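Local coordinates for protein transcriptional activator TenA-1 (PDB 2QZC) that is a putative TenA-like thiaminase that probably acts on thiamin or related pyrimidine compounds, within an all-helical heme oxygenase-like fold, at residues Ser151-Glu154 against Val155-Thr158; Ala160-Tyr163 against Ala164-Glu167. All coordinates share one frame; numbering follows the deposited sequence. Where two conformers were deposited one is given.

Contact 1 (Ser151-Glu154 against Val155-Thr158); sequences SPNE and VYKT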
ATOM      1  N   SER A 151       3.652  14.170  30.091  1.00 19.81           N
ATOM      2  CA  SER A 151       2.419  14.376  30.835  1.00 19.68           C
ATOM      3  C   SER A 151       2.347  13.513  32.092  1.00 18.50           C
ATOM      4  O   SER A 151       2.760  12.365  32.061  1.00 19.83           O
ATOM      5  CB  SER A 151       1.206  13.975  29.971  1.00 18.55           C
ATOM      6  OG  SER A 151      -0.026  14.280  30.619  1.00 18.02           O
ATOM      7  N   PRO A 152       1.757  14.053  33.177  1.00 18.54           N
ATOM      8  CA  PRO A 152       1.503  13.208  34.332  1.00 20.16           C
ATOM      9  C   PRO A 152       0.269  12.309  34.171  1.00 20.01           C
ATOM     10  O   PRO A 152       0.018  11.463  35.011  1.00 19.92           O
ATOM     11  CB  PRO A 152       1.271  14.249  35.424  1.00 20.05           C
ATOM     12  CG  PRO A 152       0.634  15.345  34.767  1.00 20.64           C
ATOM     13  CD  PRO A 152       1.342  15.435  33.430  1.00 18.56           C
ATOM     14  N   ASN A 153      -0.484  12.486  33.076  1.00 16.90           N
ATOM     15  CA  ASN A 153      -1.726  11.764  32.819  1.00 16.45           C
ATOM     16  C   ASN A 153      -1.437  10.452  32.106  1.00 17.49           C
ATOM     17  O   ASN A 153      -0.802  10.465  31.031  1.00 18.69           O
ATOM     18  CB  ASN A 153      -2.621  12.654  31.961  1.00 16.50           C
ATOM     19  CG  ASN A 153      -3.988  12.087  31.804  1.00 19.78           C
ATOM     20  OD1 ASN A 153      -4.183  11.146  31.034  1.00 19.08           O
ATOM     21  ND2 ASN A 153      -4.943  12.634  32.521  1.00 17.58           N
ATOM     22  N   GLU A 154      -1.940   9.347  32.646  1.00 17.23           N
ATOM     23  CA  GLU A 154      -1.635   8.042  32.076  1.00 17.27           C
ATOM     24  C   GLU A 154      -2.194   7.847  30.647  1.00 18.34           C
ATOM     25  O   GLU A 154      -1.521   7.246  29.800  1.00 19.96           O
ATOM     26  CB  GLU A 154      -2.114   6.930  33.008  1.00 20.07           C
ATOM     27  CG  GLU A 154      -1.793   5.496  32.559  1.00 22.45           C
ATOM     28  CD  GLU A 154      -0.313   5.134  32.380  1.00 33.45           C
ATOM     29  OE1 GLU A 154       0.636   5.898  32.686  1.00 29.49           O
ATOM     30  OE2 GLU A 154      -0.081   3.995  31.908  1.00 42.71           O
ATOM     31  N   VAL A 155      -3.409   8.322  30.400  1.00 16.97           N
ATOM     32  CA  VAL A 155      -4.023   8.225  29.051  1.00 17.25           C
ATOM     33  C   VAL A 155      -3.199   9.015  28.043  1.00 17.55           C
ATOM     34  O   VAL A 155      -2.850   8.487  26.976  1.00 17.11           O
ATOM     35  CB  VAL A 155      -5.488   8.680  29.067  1.00 16.58           C
ATOM     36  CG1 VAL A 155      -6.023   8.863  27.640  1.00 18.98           C
ATOM     37  CG2 VAL A 155      -6.324   7.668  29.811  1.00 20.89           C
ATOM     38  N   TYR A 156      -2.844  10.259  28.374  1.00 17.92           N
ATOM     39  CA  TYR A 156      -2.053  11.093  27.448  1.00 16.65           C
ATOM     40  C   TYR A 156      -0.644  10.631  27.240  1.00 17.84           C
ATOM     41  O   TYR A 156      -0.145  10.629  26.112  1.00 17.48           O
ATOM     42  CB  TYR A 156      -2.180  12.607  27.771  1.00 16.91           C
ATOM     43  CG  TYR A 156      -3.620  13.019  27.930  1.00 16.91           C
ATOM     44  CD1 TYR A 156      -4.616  12.544  27.056  1.00 18.17           C
ATOM     45  CD2 TYR A 156      -4.026  13.869  28.949  1.00 16.53           C
ATOM     46  CE1 TYR A 156      -5.923  12.873  27.210  1.00 18.43           C
ATOM     47  CE2 TYR A 156      -5.374  14.200  29.107  1.00 18.61           C
ATOM     48  CZ  TYR A 156      -6.322  13.691  28.231  1.00 19.77           C
ATOM     49  OH  TYR A 156      -7.649  13.977  28.324  1.00 20.62           O
ATOM     50  N   LYS A 157      -0.001  10.130  28.289  1.00 18.02           N
ATOM     51  CA  LYS A 157       1.320   9.535  28.162  1.00 18.71           C
ATOM     52  C   LYS A 157       1.253   8.290  27.252  1.00 17.99           C
ATOM     53  O   LYS A 157       2.127   8.066  26.413  1.00 19.90           O
ATOM     54  CB  LYS A 157       1.870   9.171  29.572  1.00 19.99           C
ATOM     55  CG  LYS A 157       3.274   8.629  29.572  1.00 27.75           C
ATOM     56  CD  LYS A 157       3.775   8.235  30.990  1.00 26.47           C
ATOM     57  CE  LYS A 157       3.976   9.394  31.888  1.00 35.17           C
ATOM     58  NZ  LYS A 157       5.029  10.365  31.450  1.00 33.49           N
ATOM     59  N   THR A 158       0.220   7.476  27.436  1.00 17.94           N
ATOM     60  CA  THR A 158       0.033   6.268  26.601  1.00 17.46           C
ATOM     61  C   THR A 158      -0.146   6.636  25.127  1.00 18.91           C
ATOM     62  O   THR A 158       0.503   6.044  24.254  1.00 19.84           O
ATOM     63  CB  THR A 158      -1.168   5.433  27.066  1.00 20.42           C
ATOM     64  OG1 THR A 158      -0.949   4.982  28.419  1.00 22.36           O
ATOM     65  CG2 THR A 158      -1.378   4.193  26.170  1.00 21.82           C
TER
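Val155 meets the amide of Asn153 at the first turn of a helix, a compact example of side-chain N-capping. Its CB lies 3.4 Å from Asn153 OD1. Tyr156 is the residue that the cap grips: its backbone N gives a nearly straight bond of 3.1 Å to Asn153 OD1 (165° at the hydrogen), with the donor slightly tilted from the carbonyl plane. Asn153 can reach back because its CG stands anti to its own backbone N (chi1 -172°), and the same turn lays the amide over one face of the Tyr156 ring, toward the CD2 rim, with the two planes only 22° apart and Asn153 CG 3.4 Å from Tyr156 CD2. With an alanine here instead of Asn153, Tyr156 N is likely to lose its capping acceptor, and the ring face the amide that lies over it. Ser151 OG accepts from Asn153 N, an ST turn that probably helps to position the capping residue, and takes a second hydrogen bond with Met31 O. Lys157 N makes the i to i-4 helical bond to Asn153 O at 2.9 Å, while its chain bends so that NZ makes a weak bond to Ser151 O, its stronger partner being Ile149 O. At Thr158 both OG1 (2.7 Å) and N (2.9 Å) grip Glu154 O, from opposite faces of its carbonyl plane. The turn starts helix 154-164: Val155 packs on Leu38 and Phe41 of helix 38-63, Tyr156 bonds through OH to Leu36 O, and Thr158 rests on helix 85-95 at Thr88 and Leu92.

Contact 2 (Ala160-Tyr163 against Ala164-Glu167); sequences ASFY and ASTE
Ser165 and Phe162 meet where one helix ends and the next begins, and a single hydroxyl serves both. Ser165 OG takes the crowded position between its own backbone N and carbonyl carbon (chi1 71°), which turns it back onto the preceding helix, where it donates to Phe162 O at 2.7 Å. Ser165 N also binds Phe162 O, at 3.2 Å, but comes from above the carbonyl plane, whereas the hydroxyl lies much nearer to that plane. One carbonyl near the end of helix 154-164 is thus held twice by the same residue. Ser165 is the N-cap of helix 166-179, its OG accepting from the backbone N of Tyr168. Ala164 N makes an i to i-4 bond to Ala160 O at 2.9 Å, and the methyl CB of Ala164 sits 3.4 Å from that same oxygen.

Of the two aromatic side chains, Tyr163 has CG anti to its carbonyl carbon (chi1 -58°), beside the backbone N, and this sets its ring against that of Phe162. The edge of Phe162 faces the Tyr163 ring: Phe162 CD2 stands 3.5 Å above one face, offset toward the rim, and Tyr163 CZ lies in plane at the edge of the Phe162 ring. Tyr168 meets both rings edge-to-face, and Tyr141 joins Tyr163 in the same manner.

Chemically, a serine hydroxyl that donates backward and accepts forward satisfies polar backbone atoms of two helices at once, which is consistent with the chain passing from one helix to the next through a very short link.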
ATOM      1  N   ALA A 160       0.815   9.412  23.640  1.00 16.38           N
ATOM      2  CA  ALA A 160       2.074   9.985  23.175  1.00 17.26           C
ATOM      3  C   ALA A 160       3.169   8.964  22.945  1.00 18.39           C
ATOM      4  O   ALA A 160       4.000   9.148  22.039  1.00 19.23           O
ATOM      5  CB  ALA A 160       2.576  11.096  24.118  1.00 19.15           C
ATOM      6  N   SER A 161       3.152   7.863  23.705  1.00 19.22           N
ATOM      7  CA  SER A 161       4.224   6.860  23.613  1.00 20.53           C
ATOM      8  C   SER A 161       4.316   6.255  22.233  1.00 21.56           C
ATOM      9  O   SER A 161       5.421   5.918  21.802  1.00 23.54           O
ATOM     10  CB  SER A 161       4.065   5.776  24.678  1.00 21.73           C
ATOM     11  OG  SER A 161       2.939   4.959  24.411  1.00 25.30           O
ATOM     12  N   PHE A 162       3.186   6.134  21.519  1.00 21.39           N
ATOM     13  CA  PHE A 162       3.265   5.646  20.150  1.00 21.09           C
ATOM     14  C   PHE A 162       4.061   6.608  19.234  1.00 19.54           C
ATOM     15  O   PHE A 162       4.982   6.202  18.520  1.00 23.39           O
ATOM     16  CB  PHE A 162       1.907   5.368  19.570  1.00 22.27           C
ATOM     17  CG  PHE A 162       1.969   5.019  18.114  1.00 28.24           C
ATOM     18  CD1 PHE A 162       2.760   3.933  17.677  1.00 34.38           C
ATOM     19  CD2 PHE A 162       1.317   5.806  17.165  1.00 27.62           C
ATOM     20  CE1 PHE A 162       2.871   3.629  16.309  1.00 36.36           C
ATOM     21  CE2 PHE A 162       1.401   5.491  15.809  1.00 28.82           C
ATOM     22  CZ  PHE A 162       2.183   4.401  15.382  1.00 32.32           C
ATOM     23  N   TYR A 163       3.716   7.889  19.302  1.00 18.88           N
ATOM     24  CA  TYR A 163       4.351   8.897  18.465  1.00 19.79           C
ATOM     25  C   TYR A 163       5.781   9.227  18.857  1.00 18.76           C
ATOM     26  O   TYR A 163       6.534   9.714  18.017  1.00 19.64           O
ATOM     27  CB  TYR A 163       3.459  10.149  18.389  1.00 16.80           C
ATOM     28  CG  TYR A 163       2.094   9.803  17.845  1.00 18.96           C
ATOM     29  CD1 TYR A 163       1.945   9.468  16.525  1.00 18.53           C
ATOM     30  CD2 TYR A 163       0.968   9.774  18.643  1.00 19.92           C
ATOM     31  CE1 TYR A 163       0.724   9.089  16.010  1.00 19.70           C
ATOM     32  CE2 TYR A 163      -0.272   9.415  18.117  1.00 18.98           C
ATOM     33  CZ  TYR A 163      -0.390   9.087  16.795  1.00 21.53           C
ATOM     34  OH  TYR A 163      -1.624   8.736  16.258  1.00 23.35           O
ATOM     35  N   ALA A 164       6.130   8.986  20.134  1.00 19.62           N
ATOM     36  CA  ALA A 164       7.490   9.162  20.653  1.00 20.81           C
ATOM     37  C   ALA A 164       8.377   7.922  20.403  1.00 20.62           C
ATOM     38  O   ALA A 164       9.596   7.993  20.629  1.00 23.12           O
ATOM     39  CB  ALA A 164       7.426   9.481  22.184  1.00 19.76           C
ATOM     40  N   SER A 165       7.809   6.816  19.921  1.00 20.58           N
ATOM     41  CA  SER A 165       8.527   5.537  19.786  1.00 20.51           C
ATOM     42  C   SER A 165       9.521   5.510  18.636  1.00 21.96           C
ATOM     43  O   SER A 165       9.381   6.263  17.660  1.00 22.08           O
ATOM     44  CB  SER A 165       7.543   4.377  19.577  1.00 22.37           C
ATOM     45  OG  SER A 165       6.939   4.401  18.290  1.00 23.56           O
ATOM     46  N   THR A 166      10.515   4.626  18.758  1.00 22.90           N
ATOM     47  CA  THR A 166      11.510   4.497  17.697  0.50 22.25           C
ATOM     48  C   THR A 166      10.862   3.993  16.402  1.00 21.54           C
ATOM     49  O   THR A 166      11.280   4.421  15.326  1.00 20.99           O
ATOM     50  CB  THR A 166      12.740   3.643  18.123  0.50 24.13           C
ATOM     51  OG1 THR A 166      12.289   2.428  18.724  0.50 30.17           O
ATOM     52  CG2 THR A 166      13.578   4.437  19.115  0.50 22.75           C
ATOM     53  N   GLU A 167       9.846   3.126  16.487  1.00 21.58           N
ATOM     54  CA  GLU A 167       9.166   2.659  15.280  1.00 23.24           C
ATOM     55  C   GLU A 167       8.445   3.790  14.545  1.00 22.35           C
ATOM     56  O   GLU A 167       8.476   3.814  13.316  1.00 22.61           O
ATOM     57  CB  GLU A 167       8.261   1.442  15.520  1.00 28.76           C
ATOM     58  CG  GLU A 167       9.086   0.123  15.778  1.00 38.02           C
ATOM     59  CD  GLU A 167      10.223  -0.196  14.725  1.00 50.94           C
ATOM     60  OE1 GLU A 167       9.962  -0.319  13.489  1.00 48.46           O
ATOM     61  OE2 GLU A 167      11.399  -0.323  15.166  1.00 50.52           O
TER

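Overall arrangement
Contact 1 and contact 2 mark the two ends of helix 154-164, their centres about 13 Å apart, and each places a polar side chain at an N-cap: Asn153 starts this helix and Ser165 starts the next. They follow in series along the chain, and Ser161 OG, hydrogen-bonded to Thr158 O, links one to the other. Contact 1 lies farther out, about 19 Å from the chain's centre against about 13 Å for contact 2. Contact 2 lies beside a bound small molecule: the Tyr163 side chain is about 3 Å from a glycerol, which probably came from crystallisation but may mark a pocket.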